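Local coordinates for glutathione S-transferase (PDB 2DSA), which binds glutathione and reductively dechlorinates metabolites of polychlorinated biphenyls, and probably also has the general glutathione transferase activity of its family, at residues S103-S108 with Q127-R132; T131-V136 with S173-L178. All coordinates share one frame; numbering follows the deposited sequence.

Contact 1 of 2, residues S103-S108 with Q127-R132. With GSH (glutathione), chain E; GSH (glutathione), chain G; HPX ((2Z,4E)-2-hydroxy-6-oxo-6-phenylhexa-2,4-dienoic acid), chain F.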
loop_
_atom_site.group_PDB
_atom_site.type_symbol
_atom_site.label_atom_id
_atom_site.label_comp_id
_atom_site.label_asym_id
_atom_site.label_seq_id
_atom_site.Cartn_x
_atom_site.Cartn_y
_atom_site.Cartn_z
ATOM N N SER A 103 -2.882 -3.453 1.454
ATOM C CA SER A 103 -3.872 -3.593 0.377
ATOM C C SER A 103 -4.573 -4.956 0.386
ATOM O O SER A 103 -5.735 -5.059 -0.018
ATOM C CB SER A 103 -3.227 -3.364 -0.984
ATOM O OG SER A 103 -2.275 -4.391 -1.268
ATOM N N GLU A 104 -3.866 -5.985 0.850
ATOM C CA GLU A 104 -4.337 -7.360 0.773
ATOM C C GLU A 104 -4.887 -7.882 2.095
ATOM O O GLU A 104 -5.626 -8.865 2.107
ATOM C CB GLU A 104 -3.224 -8.295 0.263
ATOM C CG GLU A 104 -2.629 -7.920 -1.138
ATOM C CD GLU A 104 -3.668 -7.922 -2.261
ATOM O OE1 GLU A 104 -3.537 -7.127 -3.219
ATOM O OE2 GLU A 104 -4.631 -8.719 -2.180
ATOM N N LEU A 105 -4.515 -7.254 3.208
ATOM C CA LEU A 105 -4.973 -7.723 4.511
ATOM C C LEU A 105 -5.834 -6.670 5.201
ATOM O O LEU A 105 -7.039 -6.862 5.383
ATOM C CB LEU A 105 -3.796 -8.157 5.393
ATOM C CG LEU A 105 -2.982 -9.397 5.022
ATOM C CD1 LEU A 105 -1.887 -9.635 6.063
ATOM C CD2 LEU A 105 -3.873 -10.659 4.883
ATOM N N HIS A 106 -5.209 -5.545 5.542
ATOM C CA HIS A 106 -5.850 -4.427 6.248
ATOM C C HIS A 106 -7.150 -4.005 5.565
ATOM O O HIS A 106 -8.185 -3.925 6.209
ATOM C CB HIS A 106 -4.848 -3.257 6.348
ATOM C CG HIS A 106 -5.386 -2.004 6.980
ATOM N ND1 HIS A 106 -4.554 -1.004 7.448
ATOM C CD2 HIS A 106 -6.653 -1.570 7.202
ATOM C CE1 HIS A 106 -5.284 -0.018 7.936
ATOM N NE2 HIS A 106 -6.560 -0.339 7.805
ATOM N N LYS A 107 -7.091 -3.743 4.265
ATOM C CA LYS A 107 -8.249 -3.240 3.529
ATOM C C LYS A 107 -9.413 -4.232 3.415
ATOM O O LYS A 107 -10.549 -3.821 3.132
ATOM C CB LYS A 107 -7.835 -2.729 2.145
ATOM C CG LYS A 107 -7.216 -1.342 2.191
ATOM C CD LYS A 107 -8.254 -0.287 2.536
ATOM C CE LYS A 107 -7.679 0.784 3.444
ATOM N NZ LYS A 107 -8.665 1.887 3.638
ATOM N N SER A 108 -9.117 -5.520 3.626
ATOM C CA SER A 108 -10.122 -6.573 3.645
ATOM C C SER A 108 -10.752 -6.735 5.026
ATOM O O SER A 108 -11.897 -7.158 5.133
ATOM C CB SER A 108 -9.543 -7.895 3.135
ATOM O OG SER A 108 -9.382 -7.858 1.722
ATOM N N GLN A 127 -13.321 -14.622 2.554
ATOM C CA GLN A 127 -12.761 -15.618 1.648
ATOM C C GLN A 127 -11.407 -15.177 1.102
ATOM O O GLN A 127 -10.466 -15.994 1.017
ATOM C CB GLN A 127 -13.741 -15.890 0.495
ATOM C CG GLN A 127 -13.830 -17.354 0.081
ATOM C CD GLN A 127 -13.960 -18.307 1.276
ATOM O OE1 GLN A 127 -13.125 -19.202 1.463
ATOM N NE2 GLN A 127 -14.997 -18.104 2.101
ATOM N N SER A 128 -11.325 -13.893 0.724
ATOM C CA SER A 128 -10.063 -13.255 0.300
ATOM C C SER A 128 -9.021 -13.404 1.395
ATOM O O SER A 128 -7.890 -13.798 1.129
ATOM C CB SER A 128 -10.257 -11.764 -0.010
ATOM O OG SER A 128 -11.263 -11.556 -0.987
ATOM N N LEU A 129 -9.426 -13.099 2.624
ATOM C CA LEU A 129 -8.547 -13.190 3.789
ATOM C C LEU A 129 -8.077 -14.604 4.091
ATOM O O LEU A 129 -6.914 -14.811 4.441
ATOM C CB LEU A 129 -9.223 -12.593 5.027
ATOM C CG LEU A 129 -9.145 -11.070 5.155
ATOM C CD1 LEU A 129 -10.070 -10.606 6.265
ATOM C CD2 LEU A 129 -7.694 -10.607 5.395
ATOM N N ASN A 130 -8.987 -15.573 3.977
ATOM C CA ASN A 130 -8.634 -16.976 4.158
ATOM C C ASN A 130 -7.459 -17.358 3.271
ATOM O O ASN A 130 -6.545 -18.055 3.713
ATOM C CB ASN A 130 -9.838 -17.876 3.850
ATOM C CG ASN A 130 -9.570 -19.332 4.162
ATOM O OD1 ASN A 130 -9.194 -20.118 3.274
ATOM N ND2 ASN A 130 -9.754 -19.709 5.436
ATOM N N THR A 131 -7.490 -16.900 2.019
ATOM C CA THR A 131 -6.442 -17.218 1.042
ATOM C C THR A 131 -5.155 -16.468 1.376
ATOM O O THR A 131 -4.072 -17.050 1.431
ATOM C CB THR A 131 -6.867 -16.838 -0.390
ATOM O OG1 THR A 131 -8.117 -17.454 -0.701
ATOM C CG2 THR A 131 -5.819 -17.277 -1.402
ATOM N N ARG A 132 -5.308 -15.168 1.604
ATOM C CA ARG A 132 -4.199 -14.260 1.811
ATOM C C ARG A 132 -3.453 -14.608 3.107
ATOM O O ARG A 132 -2.223 -14.707 3.099
ATOM C CB ARG A 132 -4.727 -12.820 1.765
ATOM C CG ARG A 132 -4.021 -11.909 0.754
ATOM C CD ARG A 132 -4.670 -11.769 -0.626
ATOM N NE ARG A 132 -4.188 -12.797 -1.537
ATOM C CZ ARG A 132 -4.448 -12.869 -2.844
ATOM N NH1 ARG A 132 -5.143 -11.931 -3.476
ATOM N NH2 ARG A 132 -3.977 -13.893 -3.527
HETATM N N1 GSH E . -4.728 3.953 3.624
HETATM C CA1 GSH E . -4.717 4.220 5.068
HETATM C C1 GSH E . -3.415 3.786 5.684
HETATM O O11 GSH E . -2.849 2.739 5.286
HETATM O O12 GSH E . -2.894 4.450 6.618
HETATM C CB1 GSH E . -5.833 3.504 5.821
HETATM C CG1 GSH E . -5.891 3.979 7.281
HETATM C CD1 GSH E . -7.162 3.498 7.924
HETATM O OE1 GSH E . -8.004 2.703 7.154
HETATM N N2 GSH E . -7.414 3.848 9.189
HETATM C CA2 GSH E . -8.620 3.497 9.922
HETATM C C2 GSH E . -9.445 4.701 10.247
HETATM O O2 GSH E . -8.852 5.839 10.786
HETATM C CB2 GSH E . -8.299 2.784 11.236
HETATM S SG2 GSH E . -7.459 1.222 10.913
HETATM N N3 GSH E . -10.740 4.634 10.008
HETATM C CA3 GSH E . -11.325 5.293 8.850
HETATM C C3 GSH E . -12.228 6.366 9.358
HETATM O O31 GSH E . -12.201 6.605 10.587
HETATM O O32 GSH E . -12.983 7.005 8.590
HETATM N N1 GSH G . -1.547 -5.593 -4.005
HETATM C CA1 GSH G . -1.184 -5.929 -5.366
HETATM C C1 GSH G . -0.306 -4.847 -5.902
HETATM O O11 GSH G . 0.605 -5.151 -6.685
HETATM O O12 GSH G . -0.491 -3.639 -5.588
HETATM C CB1 GSH G . -2.434 -6.013 -6.233
HETATM C CG1 GSH G . -2.126 -6.496 -7.646
HETATM C CD1 GSH G . -3.401 -6.609 -8.451
HETATM O OE1 GSH G . -4.624 -6.205 -7.894
HETATM N N2 GSH G . -3.303 -7.077 -9.701
HETATM C CA2 GSH G . -4.462 -7.387 -10.526
HETATM C C2 GSH G . -4.451 -8.842 -10.912
HETATM O O2 GSH G . -3.261 -9.483 -11.311
HETATM C CB2 GSH G . -4.466 -6.558 -11.809
HETATM S SG2 GSH G . -4.681 -4.764 -11.616
HETATM N N3 GSH G . -5.604 -9.500 -10.866
HETATM C CA3 GSH G . -6.113 -10.041 -9.619
HETATM C C3 GSH G . -5.906 -11.521 -9.475
HETATM O O31 GSH G . -5.553 -11.999 -8.367
HETATM O O32 GSH G . -6.099 -12.271 -10.461
HETATM C CB3 HPX F . -9.943 -2.100 18.264
HETATM C CB4 HPX F . -9.986 -3.459 17.962
HETATM C CB5 HPX F . -10.064 -3.876 16.631
HETATM C CB6 HPX F . -10.090 -2.928 15.612
HETATM C CB1 HPX F . -10.045 -1.573 15.913
HETATM C CB2 HPX F . -9.973 -1.159 17.240
HETATM C CA6 HPX F . -10.087 -0.549 14.820
HETATM O OA4 HPX F . -10.462 0.585 15.082
HETATM C CA5 HPX F . -9.696 -0.877 13.437
HETATM C CA4 HPX F . -10.439 -0.374 12.459
HETATM C CA3 HPX F . -10.126 -0.624 11.044
HETATM C CA2 HPX F . -10.665 0.119 10.070
HETATM O OA3 HPX F . -11.522 1.109 10.292
HETATM C CA1 HPX F . -10.303 -0.162 8.703
HETATM O OA2 HPX F . -10.623 0.658 7.816
HETATM O OA1 HPX F . -9.674 -1.211 8.470
#

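Contact 2 of 2, residues T131-V136 with S173-L178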
loop_
_atom_site.group_PDB
_atom_site.type_symbol
_atom_site.label_atom_id
_atom_site.label_comp_id
_atom_site.label_asym_id
_atom_site.label_seq_id
_atom_site.Cartn_x
_atom_site.Cartn_y
_atom_site.Cartn_z
ATOM N N THR A 131 -7.490 -16.900 2.019
ATOM C CA THR A 131 -6.442 -17.218 1.042
ATOM C C THR A 131 -5.155 -16.468 1.376
ATOM O O THR A 131 -4.072 -17.050 1.431
ATOM C CB THR A 131 -6.867 -16.838 -0.390
ATOM O OG1 THR A 131 -8.117 -17.454 -0.701
ATOM C CG2 THR A 131 -5.819 -17.277 -1.402
ATOM N N ARG A 132 -5.308 -15.168 1.604
ATOM C CA ARG A 132 -4.199 -14.260 1.811
ATOM C C ARG A 132 -3.453 -14.608 3.107
ATOM O O ARG A 132 -2.223 -14.707 3.099
ATOM C CB ARG A 132 -4.727 -12.820 1.765
ATOM C CG ARG A 132 -4.021 -11.909 0.754
ATOM C CD ARG A 132 -4.670 -11.769 -0.626
ATOM N NE ARG A 132 -4.188 -12.797 -1.537
ATOM C CZ ARG A 132 -4.448 -12.869 -2.844
ATOM N NH1 ARG A 132 -5.143 -11.931 -3.476
ATOM N NH2 ARG A 132 -3.977 -13.893 -3.527
ATOM N N LEU A 133 -4.192 -14.848 4.199
ATOM C CA LEU A 133 -3.606 -15.364 5.460
ATOM C C LEU A 133 -2.902 -16.725 5.330
ATOM O O LEU A 133 -1.967 -17.019 6.073
ATOM C CB LEU A 133 -4.654 -15.460 6.571
ATOM C CG LEU A 133 -5.351 -14.210 7.113
ATOM C CD1 LEU A 133 -6.461 -14.641 8.067
ATOM C CD2 LEU A 133 -4.380 -13.211 7.789
ATOM N N GLY A 134 -3.368 -17.556 4.397
ATOM C CA GLY A 134 -2.664 -18.789 4.052
ATOM C C GLY A 134 -1.276 -18.494 3.505
ATOM O O GLY A 134 -0.293 -19.115 3.913
ATOM N N GLN A 135 -1.191 -17.531 2.588
ATOM C CA GLN A 135 0.099 -17.154 2.019
ATOM C C GLN A 135 1.093 -16.675 3.095
ATOM O O GLN A 135 2.281 -17.015 3.049
ATOM C CB GLN A 135 -0.075 -16.103 0.922
ATOM C CG GLN A 135 1.232 -15.708 0.217
ATOM C CD GLN A 135 1.055 -14.554 -0.746
ATOM O OE1 GLN A 135 -0.069 -14.076 -0.987
ATOM N NE2 GLN A 135 2.167 -14.080 -1.298
ATOM N N VAL A 136 0.601 -15.913 4.068
ATOM C CA VAL A 136 1.461 -15.390 5.142
ATOM C C VAL A 136 1.868 -16.478 6.126
ATOM O O VAL A 136 2.994 -16.479 6.625
ATOM C CB VAL A 136 0.794 -14.217 5.904
ATOM C CG1 VAL A 136 1.781 -13.569 6.845
ATOM C CG2 VAL A 136 0.257 -13.198 4.925
ATOM N N SER A 173 -6.785 -20.557 13.983
ATOM C CA SER A 173 -6.492 -21.974 14.274
ATOM C C SER A 173 -5.940 -22.793 13.093
ATOM O O SER A 173 -5.070 -23.638 13.303
ATOM C CB SER A 173 -7.732 -22.667 14.854
ATOM O OG SER A 173 -8.093 -22.104 16.112
ATOM N N PRO A 174 -6.436 -22.544 11.858
ATOM C CA PRO A 174 -5.880 -23.212 10.678
ATOM C C PRO A 174 -4.436 -22.782 10.379
ATOM O O PRO A 174 -3.743 -23.444 9.613
ATOM C CB PRO A 174 -6.795 -22.735 9.544
ATOM C CG PRO A 174 -7.997 -22.188 10.195
ATOM C CD PRO A 174 -7.536 -21.637 11.484
ATOM N N TRP A 175 -3.989 -21.685 10.993
ATOM C CA TRP A 175 -2.651 -21.141 10.748
ATOM C C TRP A 175 -1.820 -21.014 12.017
ATOM O O TRP A 175 -1.582 -19.905 12.492
ATOM C CB TRP A 175 -2.755 -19.788 10.057
ATOM C CG TRP A 175 -3.645 -19.824 8.851
ATOM C CD1 TRP A 175 -3.377 -20.425 7.654
ATOM C CD2 TRP A 175 -4.952 -19.258 8.734
ATOM N NE1 TRP A 175 -4.432 -20.257 6.797
ATOM C CE2 TRP A 175 -5.412 -19.540 7.428
ATOM C CE3 TRP A 175 -5.778 -18.527 9.603
ATOM C CZ2 TRP A 175 -6.661 -19.124 6.965
ATOM C CZ3 TRP A 175 -7.027 -18.112 9.140
ATOM C CH2 TRP A 175 -7.453 -18.409 7.831
ATOM N N PRO A 176 -1.371 -22.157 12.562
ATOM C CA PRO A 176 -0.518 -22.183 13.742
ATOM C C PRO A 176 0.754 -21.329 13.647
ATOM O O PRO A 176 1.203 -20.817 14.665
ATOM C CB PRO A 176 -0.168 -23.674 13.897
ATOM C CG PRO A 176 -0.650 -24.348 12.675
ATOM C CD PRO A 176 -1.699 -23.520 12.095
ATOM N N SER A 177 1.329 -21.174 12.454
ATOM C CA SER A 177 2.518 -20.306 12.287
ATOM C C SER A 177 2.227 -18.803 12.537
ATOM O O SER A 177 3.124 -18.047 12.938
ATOM C CB SER A 177 3.187 -20.529 10.921
ATOM O OG SER A 177 2.393 -19.985 9.882
ATOM N N LEU A 178 0.975 -18.392 12.326
ATOM C CA LEU A 178 0.530 -17.021 12.599
ATOM C C LEU A 178 0.324 -16.756 14.092
ATOM O O LEU A 178 0.649 -15.670 14.584
ATOM C CB LEU A 178 -0.748 -16.675 11.822
ATOM C CG LEU A 178 -0.665 -16.706 10.284
ATOM C CD1 LEU A 178 -1.985 -16.306 9.665
ATOM C CD2 LEU A 178 0.464 -15.800 9.777
#

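Contact 1 of 2, residues S103-S108 with Q127-R132
Glu104 lies against the side chain of Arg132: its CB is 3.7 Å from Arg132 CG, and OE2 reaches Arg132 NH1 at 3.5 Å, a long salt bridge. A bend at chi2 (-60°) turns the carboxylate so that one oxygen faces Arg132 and the other glutathione, and the carboxylate and guanidinium planes stand 79° apart, so the charges do not meet as a coplanar pair. The other oxygen is held more closely. OE1 accepts a 2.6 Å hydrogen bond from N1 of a glutathione that is also hydrogen-bonded to the second subunit, and it also pairs with Lys107 of that subunit. Leu105 carries the apolar side of the contact, its CD2 methyl sitting 3.9 Å from both Leu129 CD2 and Arg132 CB. His106 turns away, CG anti to the backbone N (chi1 177°), into the active-site cleft; there the dienoate carboxylate atom OA1 approaches the ring edge near its plane, 3.3 Å from His106 NE2, while Tyr157 OH is hydrogen-bonded to ND1. Two residues on, Ser108 packs its CB on Leu129 CG at 3.8 Å.

The segments belong to helices 89-109 and 119-139 of the all-helical glutathione S-transferase domain; their short axes, 9.8 Å apart at their closest, run roughly antiparallel but clearly inclined. No hydrogen bond spans them. Helix 89-109 thus meets ligands through both His106 and Glu104, while Leu105 and Ser108 pack on helix 119-139. Within the Glu104 carboxylate, OE1 serves glutathione and the subunit interface, and OE2 is left to a longer and probably weaker ion pair with Arg132.

Contact 2 of 2, residues T131-V136 with S173-L178
Trp175 O accepts a 3.0 Å hydrogen bond from Leu178 N, closing the first turn of helix 176-186, with Trp175 at the N-cap position. This turn presents the indole of Trp175 and the isobutyl group of Leu178 together to residues 133-136 of helix 119-139. The main aromatic contact is CH-pi: Leu133 CB stands 4.1 Å from the centroid of the six-membered indole ring and only 6° off its normal, hence over the face of that ring, toward the rim of the indole as a whole. Farther along the same side chain, Leu133 CD1 comes within 3.7 Å of Trp175 CZ3, and the two side chains cross at about a right angle. Pro174 CB lies over the opposite face, so the indole is sandwiched between its own preceding proline and the neighbouring helix.

Gly134 has no side chain, and here the indole meets main chain directly, Trp175 NE1 being 3.6 Å from Gly134 CA. Leu178 then divides its two methyls. Leu178 CD1 rests 3.7 Å from the carbonyl oxygen Leu133 O, whereas Leu178 CD2 touches Val136 CG1 at 3.9 Å. With chi1 of Val136 at -171° it is the CG1 branch that meets Leu178, and the two side chains cross nearly perpendicularly. Around this patch Leu133 also packs on Leu162, and Leu178 on Leu140.

The hydrogen bond of Ser177 OG to Ala137 O, just beyond the segment, adds a polar tie between the same two helices. No hydrogen bond joins the two segments themselves: this is structural packing inside the helical domain, the Val136 side chain being about 12 Å from a bound glutathione. The contact is carried by the indole face and by leucine and valine side chains, with the Ser177 bond to Ala137 as a directional tie at its border.

How the contacts relate
From the N terminus, the chain passes the thioredoxin-like domain and enters helix 89-109. Contact 1 closes the 18-residue connection that brings helix 119-139 back alongside it. Contact 2 starts where contact 1 ends, sharing Thr131 and Arg132, and closes a 36-residue excursion, through helix 153-163, when the chain returns as helix 176-186. The loops are therefore consecutive, neither nested nor crossed. Their centres are 11 Å apart, and they touch: Leu105 CD2 is 3.9 Å from Leu133 CD2, and Asn130 O is 3.4 Å from Trp175 CZ2. Helix 119-139 thus joins the ligand-bearing helix to the later part of the helical domain, while Arg132 and Gln135 pack on the second subunit.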